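Local coordinates for microcompartments protein (Desulfitobacterium hafniense, PDB 3NWG) that probably serves as a tandem BMC-domain shell protein that helps build the protein coat of a bacterial microcompartment, at residues Val8-Ile13 against Ala65-Asp70; Val121-Ile126 against Val138-Asp143; Ala27-Leu32 against Val50-Ser55; Arg15-Ala20 against Gly40-Leu45. All blocks are in the same frame, centred on the assembly; numbering follows the deposited sequence.

Interaction 1 of 4, residues Val8-Ile13 against Ala65-Asp70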
loop_
_atom_site.group_PDB
_atom_site.type_symbol
_atom_site.label_atom_id
_atom_site.label_comp_id
_atom_site.label_asym_id
_atom_site.label_seq_id
_atom_site.Cartn_x
_atom_site.Cartn_y
_atom_site.Cartn_z
ATOM N N VAL A 8 -4.346 -15.698 22.990
ATOM C CA VAL A 8 -4.618 -14.849 24.124
ATOM C C VAL A 8 -5.200 -13.540 23.601
ATOM O O VAL A 8 -4.651 -12.932 22.673
ATOM C CB VAL A 8 -3.365 -14.658 25.028
ATOM C CG1 VAL A 8 -3.612 -13.620 26.100
ATOM C CG2 VAL A 8 -2.988 -15.960 25.707
ATOM N N GLU A 9 -6.345 -13.148 24.168
ATOM C CA GLU A 9 -6.931 -11.833 23.917
ATOM C C GLU A 9 -6.803 -10.920 25.142
ATOM O O GLU A 9 -7.161 -11.304 26.253
ATOM C CB GLU A 9 -8.389 -11.959 23.493
ATOM C CG GLU A 9 -8.590 -12.268 22.004
ATOM C CD GLU A 9 -10.052 -12.540 21.648
ATOM O OE1 GLU A 9 -10.328 -13.543 20.948
ATOM O OE2 GLU A 9 -10.928 -11.763 22.090
ATOM N N VAL A 10 -6.285 -9.713 24.915
ATOM C CA VAL A 10 -5.922 -8.784 25.981
ATOM C C VAL A 10 -6.594 -7.437 25.754
ATOM O O VAL A 10 -6.750 -6.994 24.621
ATOM C CB VAL A 10 -4.384 -8.550 26.044
ATOM C CG1 VAL A 10 -4.014 -7.678 27.215
ATOM C CG2 VAL A 10 -3.625 -9.871 26.145
ATOM N N ASN A 11 -6.983 -6.792 26.842
ATOM C CA ASN A 11 -7.611 -5.487 26.841
ATOM C C ASN A 11 -6.758 -4.284 26.392
ATOM O O ASN A 11 -7.304 -3.271 25.984
ATOM C CB ASN A 11 -8.088 -5.222 28.255
ATOM C CG ASN A 11 -9.367 -4.447 28.291
ATOM O OD1 ASN A 11 -10.081 -4.323 27.276
ATOM N ND2 ASN A 11 -9.685 -3.910 29.471
ATOM N N SER A 12 -5.438 -4.363 26.508
ATOM C CA SER A 12 -4.550 -3.274 26.098
ATOM C C SER A 12 -3.599 -3.686 25.012
ATOM O O SER A 12 -3.081 -4.805 25.020
ATOM C CB SER A 12 -3.642 -2.852 27.244
ATOM O OG SER A 12 -4.390 -2.351 28.297
ATOM N N ILE A 13 -3.297 -2.753 24.121
ATOM C CA ILE A 13 -2.115 -2.897 23.283
ATOM C C ILE A 13 -0.863 -3.105 24.170
ATOM O O ILE A 13 -0.148 -4.106 24.021
ATOM C CB ILE A 13 -1.952 -1.697 22.323
ATOM C CG1 ILE A 13 -3.024 -1.761 21.217
ATOM C CG2 ILE A 13 -0.563 -1.705 21.693
ATOM C CD1 ILE A 13 -4.357 -1.069 21.537
ATOM N N ALA A 65 -2.605 -10.925 33.164
ATOM C CA ALA A 65 -3.432 -10.917 34.404
ATOM C C ALA A 65 -4.914 -10.495 34.222
ATOM O O ALA A 65 -5.674 -11.211 33.569
ATOM C CB ALA A 65 -2.743 -10.109 35.541
ATOM N N HIS A 66 -5.328 -9.354 34.778
ATOM C CA HIS A 66 -6.755 -8.974 34.733
ATOM C C HIS A 66 -7.251 -8.367 33.404
ATOM O O HIS A 66 -8.467 -8.141 33.224
ATOM C CB HIS A 66 -7.101 -8.016 35.860
ATOM C CG HIS A 66 -6.998 -8.619 37.223
ATOM N ND1 HIS A 66 -8.006 -9.383 37.777
ATOM C CD2 HIS A 66 -6.020 -8.544 38.160
ATOM C CE1 HIS A 66 -7.652 -9.754 38.996
ATOM N NE2 HIS A 66 -6.450 -9.260 39.251
ATOM N N SER A 67 -6.324 -8.081 32.491
ATOM C CA SER A 67 -6.693 -7.536 31.200
ATOM C C SER A 67 -6.799 -8.639 30.143
ATOM O O SER A 67 -6.914 -8.356 28.946
ATOM C CB SER A 67 -5.735 -6.417 30.776
ATOM O OG SER A 67 -4.443 -6.911 30.526
ATOM N N VAL A 68 -6.778 -9.897 30.590
ATOM C CA VAL A 68 -7.060 -11.009 29.690
ATOM C C VAL A 68 -8.567 -11.056 29.457
ATOM O O VAL A 68 -9.368 -10.991 30.400
ATOM C CB VAL A 68 -6.546 -12.359 30.245
ATOM C CG1 VAL A 68 -6.756 -13.492 29.227
ATOM C CG2 VAL A 68 -5.075 -12.252 30.616
ATOM N N LEU A 69 -8.958 -11.138 28.194
ATOM C CA LEU A 69 -10.363 -11.226 27.872
ATOM C C LEU A 69 -10.707 -12.663 27.517
ATOM O O LEU A 69 -11.798 -13.153 27.844
ATOM C CB LEU A 69 -10.715 -10.270 26.737
ATOM C CG LEU A 69 -10.559 -8.780 27.029
ATOM C CD1 LEU A 69 -10.850 -8.013 25.769
ATOM C CD2 LEU A 69 -11.451 -8.318 28.189
ATOM N N ASP A 70 -9.756 -13.335 26.872
ATOM C CA ASP A 70 -9.910 -14.730 26.496
ATOM C C ASP A 70 -8.541 -15.367 26.232
ATOM O O ASP A 70 -7.611 -14.713 25.718
ATOM C CB ASP A 70 -10.816 -14.842 25.256
ATOM C CG ASP A 70 -11.416 -16.243 25.062
ATOM O OD1 ASP A 70 -11.482 -17.045 26.034
ATOM O OD2 ASP A 70 -11.841 -16.530 23.915
HETATM O O HOH W 1 -12.024 -15.786 21.125
#
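Glu9 is matched by two residues, Leu69 and Asp70, a classic beta bulge formed where strand 68-74 starts alongside strand 4-10 in the antiparallel sheet of the first BMC domain. Glu9 O takes both amides of the bulge: Leu69 N lies 2.7 Å from it, tilted 31° from the carbonyl plane, whereas Asp70 N gives Glu9 O only a weak bond of 3.4 Å. In return Glu9 N donates almost straight to Asp70 O. The Leu69 side chain points toward the other strand, with CB 3.7 Å from Glu9 O; it and the Asn11 side chain cross obliquely, Leu69 CD1 lying 4.1 Å from Asn11 OD1.

Beyond the bulge, Asn11 N binds Ser67 O at 2.6 Å in the carbonyl plane. Ser67 also packs CB to CB against Asn11, at 3.6 Å. Its hydroxyl, held between the backbone N and the carbonyl carbon (chi1 67°), lies beside Val10 CG1 and is hydrogen-bonded to Ala64 O of helix 50-64. On the face shared by Glu9 and Asp70 the two carboxylates come near each other, and one water bridges them, donating to Glu9 OE1 at 2.8 Å and to Asp70 OD2 at 2.9 Å.

Interaction 2 of 4, residues Val121-Ile126 against Val138-Asp143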
loop_
_atom_site.group_PDB
_atom_site.type_symbol
_atom_site.label_atom_id
_atom_site.label_comp_id
_atom_site.label_asym_id
_atom_site.label_seq_id
_atom_site.Cartn_x
_atom_site.Cartn_y
_atom_site.Cartn_z
ATOM N N VAL A 121 -11.807 -30.373 1.214
ATOM C CA VAL A 121 -11.919 -28.942 0.969
ATOM C C VAL A 121 -10.521 -28.347 1.105
ATOM O O VAL A 121 -9.618 -28.997 1.625
ATOM C CB VAL A 121 -12.911 -28.244 1.964
ATOM C CG1 VAL A 121 -14.355 -28.646 1.682
ATOM C CG2 VAL A 121 -12.548 -28.551 3.409
ATOM N N ASP A 122 -10.340 -27.129 0.616
ATOM C CA ASP A 122 -9.158 -26.346 0.933
ATOM C C ASP A 122 -9.639 -25.030 1.500
ATOM O O ASP A 122 -10.476 -24.373 0.888
ATOM C CB ASP A 122 -8.295 -26.120 -0.312
ATOM C CG ASP A 122 -7.668 -27.420 -0.836
ATOM O OD1 ASP A 122 -6.744 -27.967 -0.178
ATOM O OD2 ASP A 122 -8.103 -27.900 -1.913
ATOM N N LEU A 123 -9.147 -24.654 2.680
ATOM C CA LEU A 123 -9.468 -23.340 3.247
ATOM C C LEU A 123 -8.846 -22.304 2.336
ATOM O O LEU A 123 -7.754 -22.520 1.810
ATOM C CB LEU A 123 -8.947 -23.184 4.683
ATOM C CG LEU A 123 -9.331 -24.188 5.783
ATOM C CD1 LEU A 123 -8.870 -23.685 7.121
ATOM C CD2 LEU A 123 -10.820 -24.484 5.845
ATOM N N VAL A 124 -9.553 -21.204 2.113
ATOM C CA VAL A 124 -9.070 -20.175 1.193
ATOM C C VAL A 124 -8.467 -19.007 1.973
ATOM O O VAL A 124 -7.339 -18.600 1.702
ATOM C CB VAL A 124 -10.157 -19.700 0.206
ATOM C CG1 VAL A 124 -9.594 -18.669 -0.749
ATOM C CG2 VAL A 124 -10.714 -20.873 -0.567
ATOM N N GLU A 125 -9.218 -18.477 2.937
ATOM C CA GLU A 125 -8.693 -17.459 3.844
ATOM C C GLU A 125 -9.400 -17.432 5.194
ATOM O O GLU A 125 -10.534 -17.892 5.343
ATOM C CB GLU A 125 -8.680 -16.064 3.194
ATOM C CG GLU A 125 -9.993 -15.294 3.198
ATOM C CD GLU A 125 -9.853 -13.897 2.579
ATOM O OE1 GLU A 125 -10.878 -13.173 2.452
ATOM O OE2 GLU A 125 -8.714 -13.520 2.208
ATOM N N ILE A 126 -8.689 -16.902 6.177
ATOM C CA ILE A 126 -9.228 -16.664 7.499
ATOM C C ILE A 126 -9.039 -15.189 7.822
ATOM O O ILE A 126 -7.972 -14.625 7.597
ATOM C CB ILE A 126 -8.544 -17.563 8.552
ATOM C CG1 ILE A 126 -8.997 -19.018 8.355
ATOM C CG2 ILE A 126 -8.837 -17.065 9.959
ATOM C CD1 ILE A 126 -8.291 -20.057 9.237
ATOM N N VAL A 138 -14.071 -17.697 7.877
ATOM C CA VAL A 138 -13.297 -18.614 7.054
ATOM C C VAL A 138 -14.031 -18.879 5.739
ATOM O O VAL A 138 -15.255 -19.007 5.719
ATOM C CB VAL A 138 -12.946 -19.939 7.809
ATOM C CG1 VAL A 138 -14.186 -20.694 8.229
ATOM C CG2 VAL A 138 -12.032 -20.835 6.974
ATOM N N THR A 139 -13.273 -18.904 4.641
ATOM C CA THR A 139 -13.796 -19.331 3.346
ATOM C C THR A 139 -13.062 -20.595 2.908
ATOM O O THR A 139 -11.876 -20.776 3.220
ATOM C CB THR A 139 -13.634 -18.265 2.244
ATOM O OG1 THR A 139 -12.240 -17.984 2.060
ATOM C CG2 THR A 139 -14.389 -16.977 2.581
ATOM N N LEU A 140 -13.778 -21.465 2.200
ATOM C CA LEU A 140 -13.218 -22.695 1.671
ATOM C C LEU A 140 -13.867 -23.097 0.340
ATOM O O LEU A 140 -14.955 -22.638 0.020
ATOM C CB LEU A 140 -13.285 -23.823 2.710
ATOM C CG LEU A 140 -14.481 -24.251 3.593
ATOM C CD1 LEU A 140 -15.276 -23.120 4.218
ATOM C CD2 LEU A 140 -15.398 -25.199 2.869
ATOM N N THR A 141 -13.176 -23.922 -0.445
ATOM C CA THR A 141 -13.750 -24.480 -1.662
ATOM C C THR A 141 -13.568 -25.974 -1.767
ATOM O O THR A 141 -12.816 -26.578 -1.011
ATOM C CB THR A 141 -13.156 -23.877 -2.944
ATOM O OG1 THR A 141 -11.729 -23.824 -2.829
ATOM C CG2 THR A 141 -13.681 -22.513 -3.149
ATOM N N GLY A 142 -14.270 -26.535 -2.746
ATOM C CA GLY A 142 -14.278 -27.956 -3.087
ATOM C C GLY A 142 -15.479 -28.155 -4.003
ATOM O O GLY A 142 -16.096 -27.180 -4.446
ATOM N N ASP A 143 -15.821 -29.402 -4.304
ATOM C CA ASP A 143 -17.068 -29.659 -5.015
ATOM C C ASP A 143 -18.226 -29.319 -4.063
ATOM O O ASP A 143 -18.018 -29.128 -2.867
ATOM C CB ASP A 143 -17.124 -31.106 -5.511
ATOM C CG ASP A 143 -17.295 -32.104 -4.380
ATOM O OD1 ASP A 143 -16.324 -32.852 -4.115
ATOM O OD2 ASP A 143 -18.389 -32.126 -3.748
#
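Thr139 receives two successive amides of the facing strand on two different oxygens. Val124 and Glu125 are both paired with it in a classic beta bulge; Val124 N donates to Thr139 O at 2.6 Å, the donor tilted 33° from the carbonyl plane, while Glu125 N makes a weak, bent bond of 3.2 Å to Thr139 OG1. The hydroxyl can do this because OG1 stands between its own backbone N and carbonyl carbon (chi1 61°), which also sets it beside Val124 CB.

The bulge interrupts an antiparallel hairpin of the second BMC domain. Before it Asp122 and Thr141 form a hydrogen-bonded pair, each amide giving a 3.0 Å bond to the other residue's carbonyl (Asp122 N to Thr141 O, Thr141 N to Asp122 O); within it, Thr139 N also donates to Glu125 O.

Leu123, Ile126, Val138 and Leu140 share one face. The Ile126 and Val138 side chains lie side by side, Ile126 CG1 3.8 Å from Val138 CG2, and Leu123 comes across Val138 at an angle, Leu123 CD2 4.0 Å from Val138 CG2. Leu140 CD2 meets Val121 CG1 at 3.8 Å. Helices 105-117 and 79-85 both pack on Leu123 and Ile126. The chemistry divides accordingly: the apolar face meets the helices, while the other carries Asp122, Glu125 and two threonines, the threonines buried against strand 96-102.

Interaction 3 of 4, residues Ala27-Leu32 against Val50-Ser55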
loop_
_atom_site.group_PDB
_atom_site.type_symbol
_atom_site.label_atom_id
_atom_site.label_comp_id
_atom_site.label_asym_id
_atom_site.label_seq_id
_atom_site.Cartn_x
_atom_site.Cartn_y
_atom_site.Cartn_z
ATOM N N ALA A 27 8.668 -20.821 25.443
ATOM C CA ALA A 27 8.810 -22.153 24.864
ATOM C C ALA A 27 9.011 -21.988 23.361
ATOM O O ALA A 27 8.854 -20.880 22.859
ATOM C CB ALA A 27 7.566 -22.992 25.160
ATOM N N GLN A 28 9.377 -23.064 22.650
ATOM C CA GLN A 28 9.525 -23.011 21.188
ATOM C C GLN A 28 8.164 -22.956 20.507
ATOM O O GLN A 28 7.562 -23.992 20.213
ATOM C CB GLN A 28 10.349 -24.188 20.628
ATOM C CG GLN A 28 11.874 -23.904 20.342
ATOM C CD GLN A 28 12.160 -22.590 19.545
ATOM O OE1 GLN A 28 11.356 -22.145 18.692
ATOM N NE2 GLN A 28 13.321 -21.974 19.831
ATOM N N VAL A 29 7.681 -21.740 20.294
ATOM C CA VAL A 29 6.446 -21.506 19.549
ATOM C C VAL A 29 6.713 -20.484 18.445
ATOM O O VAL A 29 7.644 -19.679 18.546
ATOM C CB VAL A 29 5.244 -21.028 20.450
ATOM C CG1 VAL A 29 4.834 -22.107 21.461
ATOM C CG2 VAL A 29 5.556 -19.716 21.144
ATOM N N ASP A 30 5.913 -20.538 17.383
ATOM C CA ASP A 30 5.974 -19.538 16.335
ATOM C C ASP A 30 4.813 -18.583 16.519
ATOM O O ASP A 30 3.725 -18.991 16.942
ATOM C CB ASP A 30 5.924 -20.198 14.948
ATOM C CG ASP A 30 7.305 -20.733 14.475
ATOM O OD1 ASP A 30 8.261 -20.854 15.275
ATOM O OD2 ASP A 30 7.429 -21.044 13.273
ATOM N N LEU A 31 5.052 -17.310 16.227
ATOM C CA LEU A 31 3.987 -16.313 16.216
ATOM C C LEU A 31 3.248 -16.311 14.880
ATOM O O LEU A 31 3.859 -16.192 13.811
ATOM C CB LEU A 31 4.556 -14.929 16.490
ATOM C CG LEU A 31 3.586 -13.757 16.596
ATOM C CD1 LEU A 31 2.744 -13.826 17.880
ATOM C CD2 LEU A 31 4.389 -12.468 16.543
ATOM N N LEU A 32 1.933 -16.459 14.953
ATOM C CA LEU A 32 1.070 -16.372 13.783
ATOM C C LEU A 32 0.556 -14.950 13.600
ATOM O O LEU A 32 0.582 -14.400 12.497
ATOM C CB LEU A 32 -0.127 -17.307 13.944
ATOM C CG LEU A 32 0.167 -18.789 14.062
ATOM C CD1 LEU A 32 -1.075 -19.494 14.555
ATOM C CD2 LEU A 32 0.602 -19.322 12.723
ATOM N N VAL A 50 1.750 -29.117 21.463
ATOM C CA VAL A 50 0.835 -29.120 22.594
ATOM C C VAL A 50 1.402 -28.452 23.839
ATOM O O VAL A 50 0.863 -27.441 24.316
ATOM C CB VAL A 50 0.489 -30.558 23.022
ATOM C CG1 VAL A 50 -0.839 -30.573 23.766
ATOM C CG2 VAL A 50 0.483 -31.513 21.815
ATOM N N ALA A 51 2.464 -29.045 24.382
ATOM C CA ALA A 51 3.035 -28.595 25.643
ATOM C C ALA A 51 3.685 -27.207 25.515
ATOM O O ALA A 51 3.595 -26.402 26.433
ATOM C CB ALA A 51 4.029 -29.629 26.180
ATOM N N ALA A 52 4.323 -26.937 24.378
ATOM C CA ALA A 52 4.941 -25.644 24.117
ATOM C C ALA A 52 3.885 -24.531 24.069
ATOM O O ALA A 52 4.032 -23.494 24.722
ATOM C CB ALA A 52 5.767 -25.690 22.833
ATOM N N VAL A 53 2.798 -24.765 23.335
ATOM C CA VAL A 53 1.675 -23.825 23.310
ATOM C C VAL A 53 1.061 -23.642 24.711
ATOM O O VAL A 53 0.642 -22.541 25.076
ATOM C CB VAL A 53 0.593 -24.239 22.269
ATOM C CG1 VAL A 53 -0.668 -23.402 22.399
ATOM C CG2 VAL A 53 1.139 -24.128 20.862
ATOM N N GLN A 54 1.030 -24.695 25.517
ATOM C CA GLN A 54 0.444 -24.551 26.841
ATOM C C GLN A 54 1.266 -23.643 27.735
ATOM O O GLN A 54 0.700 -22.903 28.550
ATOM C CB GLN A 54 0.224 -25.897 27.519
ATOM C CG GLN A 54 -0.253 -25.752 28.969
ATOM C CD GLN A 54 -1.667 -25.181 29.070
ATOM O OE1 GLN A 54 -2.643 -25.914 28.883
ATOM N NE2 GLN A 54 -1.783 -23.873 29.361
ATOM N N SER A 55 2.592 -23.682 27.580
ATOM C CA SER A 55 3.475 -22.868 28.419
ATOM C C SER A 55 3.382 -21.418 27.974
ATOM O O SER A 55 3.280 -20.494 28.789
ATOM C CB SER A 55 4.916 -23.342 28.301
ATOM O OG SER A 55 5.015 -24.728 28.571
#
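Ala27 and Val29 reach toward Ala52 from one side of the contact, and Ala52 answers with a methyl pointed back between them. Ala52 CB is 4.0 Å from Ala27 CB and 3.9 Å from Val29 CG1, and it sits over the intervening backbone, 3.6 Å from Gln28 O. An inverse gamma turn centred on Gln28, with a weak bond from Val29 N to Ala27 O, brings the two flanking side chains round to the same helix while the Gln28 side chain runs off from the helix, toward a bound glycerol that probably came from the crystallisation liquor.

Val29 presents a single branch. Its CG1 lies anti to the carbonyl carbon (chi1 -64°), which lays that methyl 3.6 Å from Ala52 O. Val53 starts off away from the strand, on toward strands 4-10 and 68-74, and meets Val29 CG1 with its backbone N and, more loosely, with Val53 CG2 at 4.3 Å. Ser55 offers its CB to Ala27 CB at 4.1 Å.

In the fold, this is where the connection out of helix 13-26 enters strand 29-36, at the edge of the sheet within the chain, and meets the first turns of helix 50-64. Close by, Asp30 packs on Pro90 of a third subunit. No hydrogen bond spans the two segments, so what holds them is non-directional: methyl groups resting on one another and on backbone carbonyls.

Interaction 4 of 4, residues Arg15-Ala20 against Gly40-Leu45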
loop_
_atom_site.group_PDB
_atom_site.type_symbol
_atom_site.label_atom_id
_atom_site.label_comp_id
_atom_site.label_asym_id
_atom_site.label_seq_id
_atom_site.Cartn_x
_atom_site.Cartn_y
_atom_site.Cartn_z
ATOM N N ARG A 15 -0.274 -4.070 27.337
ATOM C CA ARG A 15 -0.299 -5.403 27.947
ATOM C C ARG A 15 -0.233 -6.541 26.946
ATOM O O ARG A 15 0.381 -7.567 27.224
ATOM C CB ARG A 15 -1.556 -5.575 28.801
ATOM C CG ARG A 15 -1.587 -4.692 30.035
ATOM C CD ARG A 15 -0.537 -5.104 31.060
ATOM N NE ARG A 15 -1.121 -5.068 32.403
ATOM C CZ ARG A 15 -1.288 -6.137 33.177
ATOM N NH1 ARG A 15 -1.842 -6.019 34.366
ATOM N NH2 ARG A 15 -0.884 -7.324 32.767
ATOM N N GLY A 16 -0.872 -6.358 25.792
ATOM C CA GLY A 16 -0.874 -7.354 24.736
ATOM C C GLY A 16 0.524 -7.537 24.185
ATOM O O GLY A 16 0.945 -8.661 23.884
ATOM N N ILE A 17 1.256 -6.435 24.047
ATOM C CA ILE A 17 2.622 -6.502 23.561
ATOM C C ILE A 17 3.539 -7.174 24.597
ATOM O O ILE A 17 4.448 -7.913 24.228
ATOM C CB ILE A 17 3.120 -5.122 23.136
ATOM C CG1 ILE A 17 2.399 -4.709 21.837
ATOM C CG2 ILE A 17 4.628 -5.110 22.957
ATOM C CD1 ILE A 17 2.570 -3.226 21.448
ATOM N N GLU A 18 3.275 -6.940 25.883
ATOM C CA GLU A 18 4.055 -7.547 26.947
ATOM C C GLU A 18 3.698 -9.018 27.038
ATOM O O GLU A 18 4.566 -9.864 27.289
ATOM C CB GLU A 18 3.779 -6.868 28.289
ATOM C CG GLU A 18 4.690 -7.318 29.429
ATOM C CD GLU A 18 4.268 -6.748 30.796
ATOM O OE1 GLU A 18 3.072 -6.826 31.159
ATOM O OE2 GLU A 18 5.137 -6.224 31.534
ATOM N N ALA A 19 2.420 -9.324 26.836
ATOM C CA ALA A 19 1.984 -10.704 26.895
ATOM C C ALA A 19 2.640 -11.474 25.755
ATOM O O ALA A 19 3.093 -12.602 25.948
ATOM C CB ALA A 19 0.470 -10.802 26.827
ATOM N N ALA A 20 2.714 -10.849 24.577
ATOM C CA ALA A 20 3.265 -11.505 23.387
ATOM C C ALA A 20 4.733 -11.811 23.603
ATOM O O ALA A 20 5.225 -12.855 23.185
ATOM C CB ALA A 20 3.075 -10.645 22.144
ATOM N N GLY A 40 -10.740 -2.477 22.579
ATOM C CA GLY A 40 -9.441 -2.001 22.099
ATOM C C GLY A 40 -8.488 -3.184 22.133
ATOM O O GLY A 40 -7.264 -3.014 22.274
ATOM N N LYS A 41 -9.080 -4.375 21.995
ATOM C CA LYS A 41 -8.407 -5.671 22.067
ATOM C C LYS A 41 -7.072 -5.758 21.356
ATOM O O LYS A 41 -6.851 -5.115 20.335
ATOM C CB LYS A 41 -9.310 -6.762 21.490
ATOM C CG LYS A 41 -10.353 -7.306 22.444
ATOM C CD LYS A 41 -11.623 -7.793 21.703
ATOM C CE LYS A 41 -11.445 -9.144 21.002
ATOM N NZ LYS A 41 -12.691 -9.568 20.291
ATOM N N TYR A 42 -6.198 -6.576 21.921
ATOM C CA TYR A 42 -5.000 -7.029 21.261
ATOM C C TYR A 42 -5.054 -8.544 21.308
ATOM O O TYR A 42 -5.418 -9.135 22.332
ATOM C CB TYR A 42 -3.777 -6.535 22.003
ATOM C CG TYR A 42 -2.501 -6.635 21.202
ATOM C CD1 TYR A 42 -2.134 -5.621 20.325
ATOM C CD2 TYR A 42 -1.651 -7.739 21.328
ATOM C CE1 TYR A 42 -0.970 -5.698 19.594
ATOM C CE2 TYR A 42 -0.481 -7.822 20.603
ATOM C CZ TYR A 42 -0.148 -6.793 19.733
ATOM O OH TYR A 42 1.013 -6.848 18.997
ATOM N N ILE A 43 -4.717 -9.179 20.197
ATOM C CA ILE A 43 -4.777 -10.622 20.141
ATOM C C ILE A 43 -3.417 -11.201 19.805
ATOM O O ILE A 43 -2.644 -10.610 19.042
ATOM C CB ILE A 43 -5.878 -11.148 19.153
ATOM C CG1 ILE A 43 -5.450 -11.028 17.684
ATOM C CG2 ILE A 43 -7.222 -10.478 19.394
ATOM C CD1 ILE A 43 -5.173 -12.380 17.033
ATOM N N VAL A 44 -3.126 -12.351 20.403
ATOM C CA VAL A 44 -1.918 -13.084 20.069
ATOM C C VAL A 44 -2.292 -14.501 19.725
ATOM O O VAL A 44 -3.025 -15.168 20.461
ATOM C CB VAL A 44 -0.854 -13.050 21.208
ATOM C CG1 VAL A 44 0.425 -13.740 20.784
ATOM C CG2 VAL A 44 -0.558 -11.611 21.623
ATOM N N LEU A 45 -1.797 -14.931 18.575
ATOM C CA LEU A 45 -1.961 -16.297 18.105
ATOM C C LEU A 45 -0.590 -16.891 17.864
ATOM O O LEU A 45 0.270 -16.281 17.219
ATOM C CB LEU A 45 -2.756 -16.348 16.802
ATOM C CG LEU A 45 -4.257 -16.096 16.839
ATOM C CD1 LEU A 45 -4.757 -15.861 15.431
ATOM C CD2 LEU A 45 -4.987 -17.278 17.457
#
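Helix 15-20 and strand 42-45 run almost the same way, 15° apart, with their axes 8.1 Å from each other at closest approach. Gly16 lets the Tyr42 ring come right up to the helix backbone: Tyr42 CD2 is 3.5 Å from Gly16 CA, an oblique approach, and a beta carbon at that position would collide with the ring. With chi1 at -164°, Tyr42 CG swings opposite the backbone N, which carries the ring to the helix, and Ile17 N sits 4.0 Å above one ring face, offset toward the rim. Ile17 CG1 crosses to the phenol end, 3.8 Å from Tyr42 OH.

In this BMC domain, helix 13-26 covers the sheet here, and strand 42-48 lies between strands 4-10 and 29-36. Two residues along from Tyr42, Val44 uses one methyl, CG2, which is 3.8 Å from Ala20 CB and 4.0 Å from Gly16 O. Replacing Tyr42 with an alanine would probably open a gap beside Gly16 and leave Ile17 CG1 without its aromatic partner. A glycerol, probably from the crystallisation liquor, is modelled doubtfully close to the Tyr42 side chain, and Ile17 also packs on Ile99 of a second subunit.

From the N terminus, strand 4-10 is the first partner met, and interaction 1 closes on it last in its domain, when strand 68-74 pairs alongside. Nested within that long loop are interaction 4, which returns strand 42-48 to helix 13-26, and interaction 3, which joins the start of strand 29-36 to helix 50-64. These two cross, their segments alternating along the chain, and they touch through neighbouring strands, as when Leu32 N meets Leu45 O. Interaction 4 also adjoins interaction 1, strand 42-48 lying next to strand 4-10. Interaction 2 follows in series as a short hairpin of the second BMC domain, its centre about 30 Å from that of interaction 1.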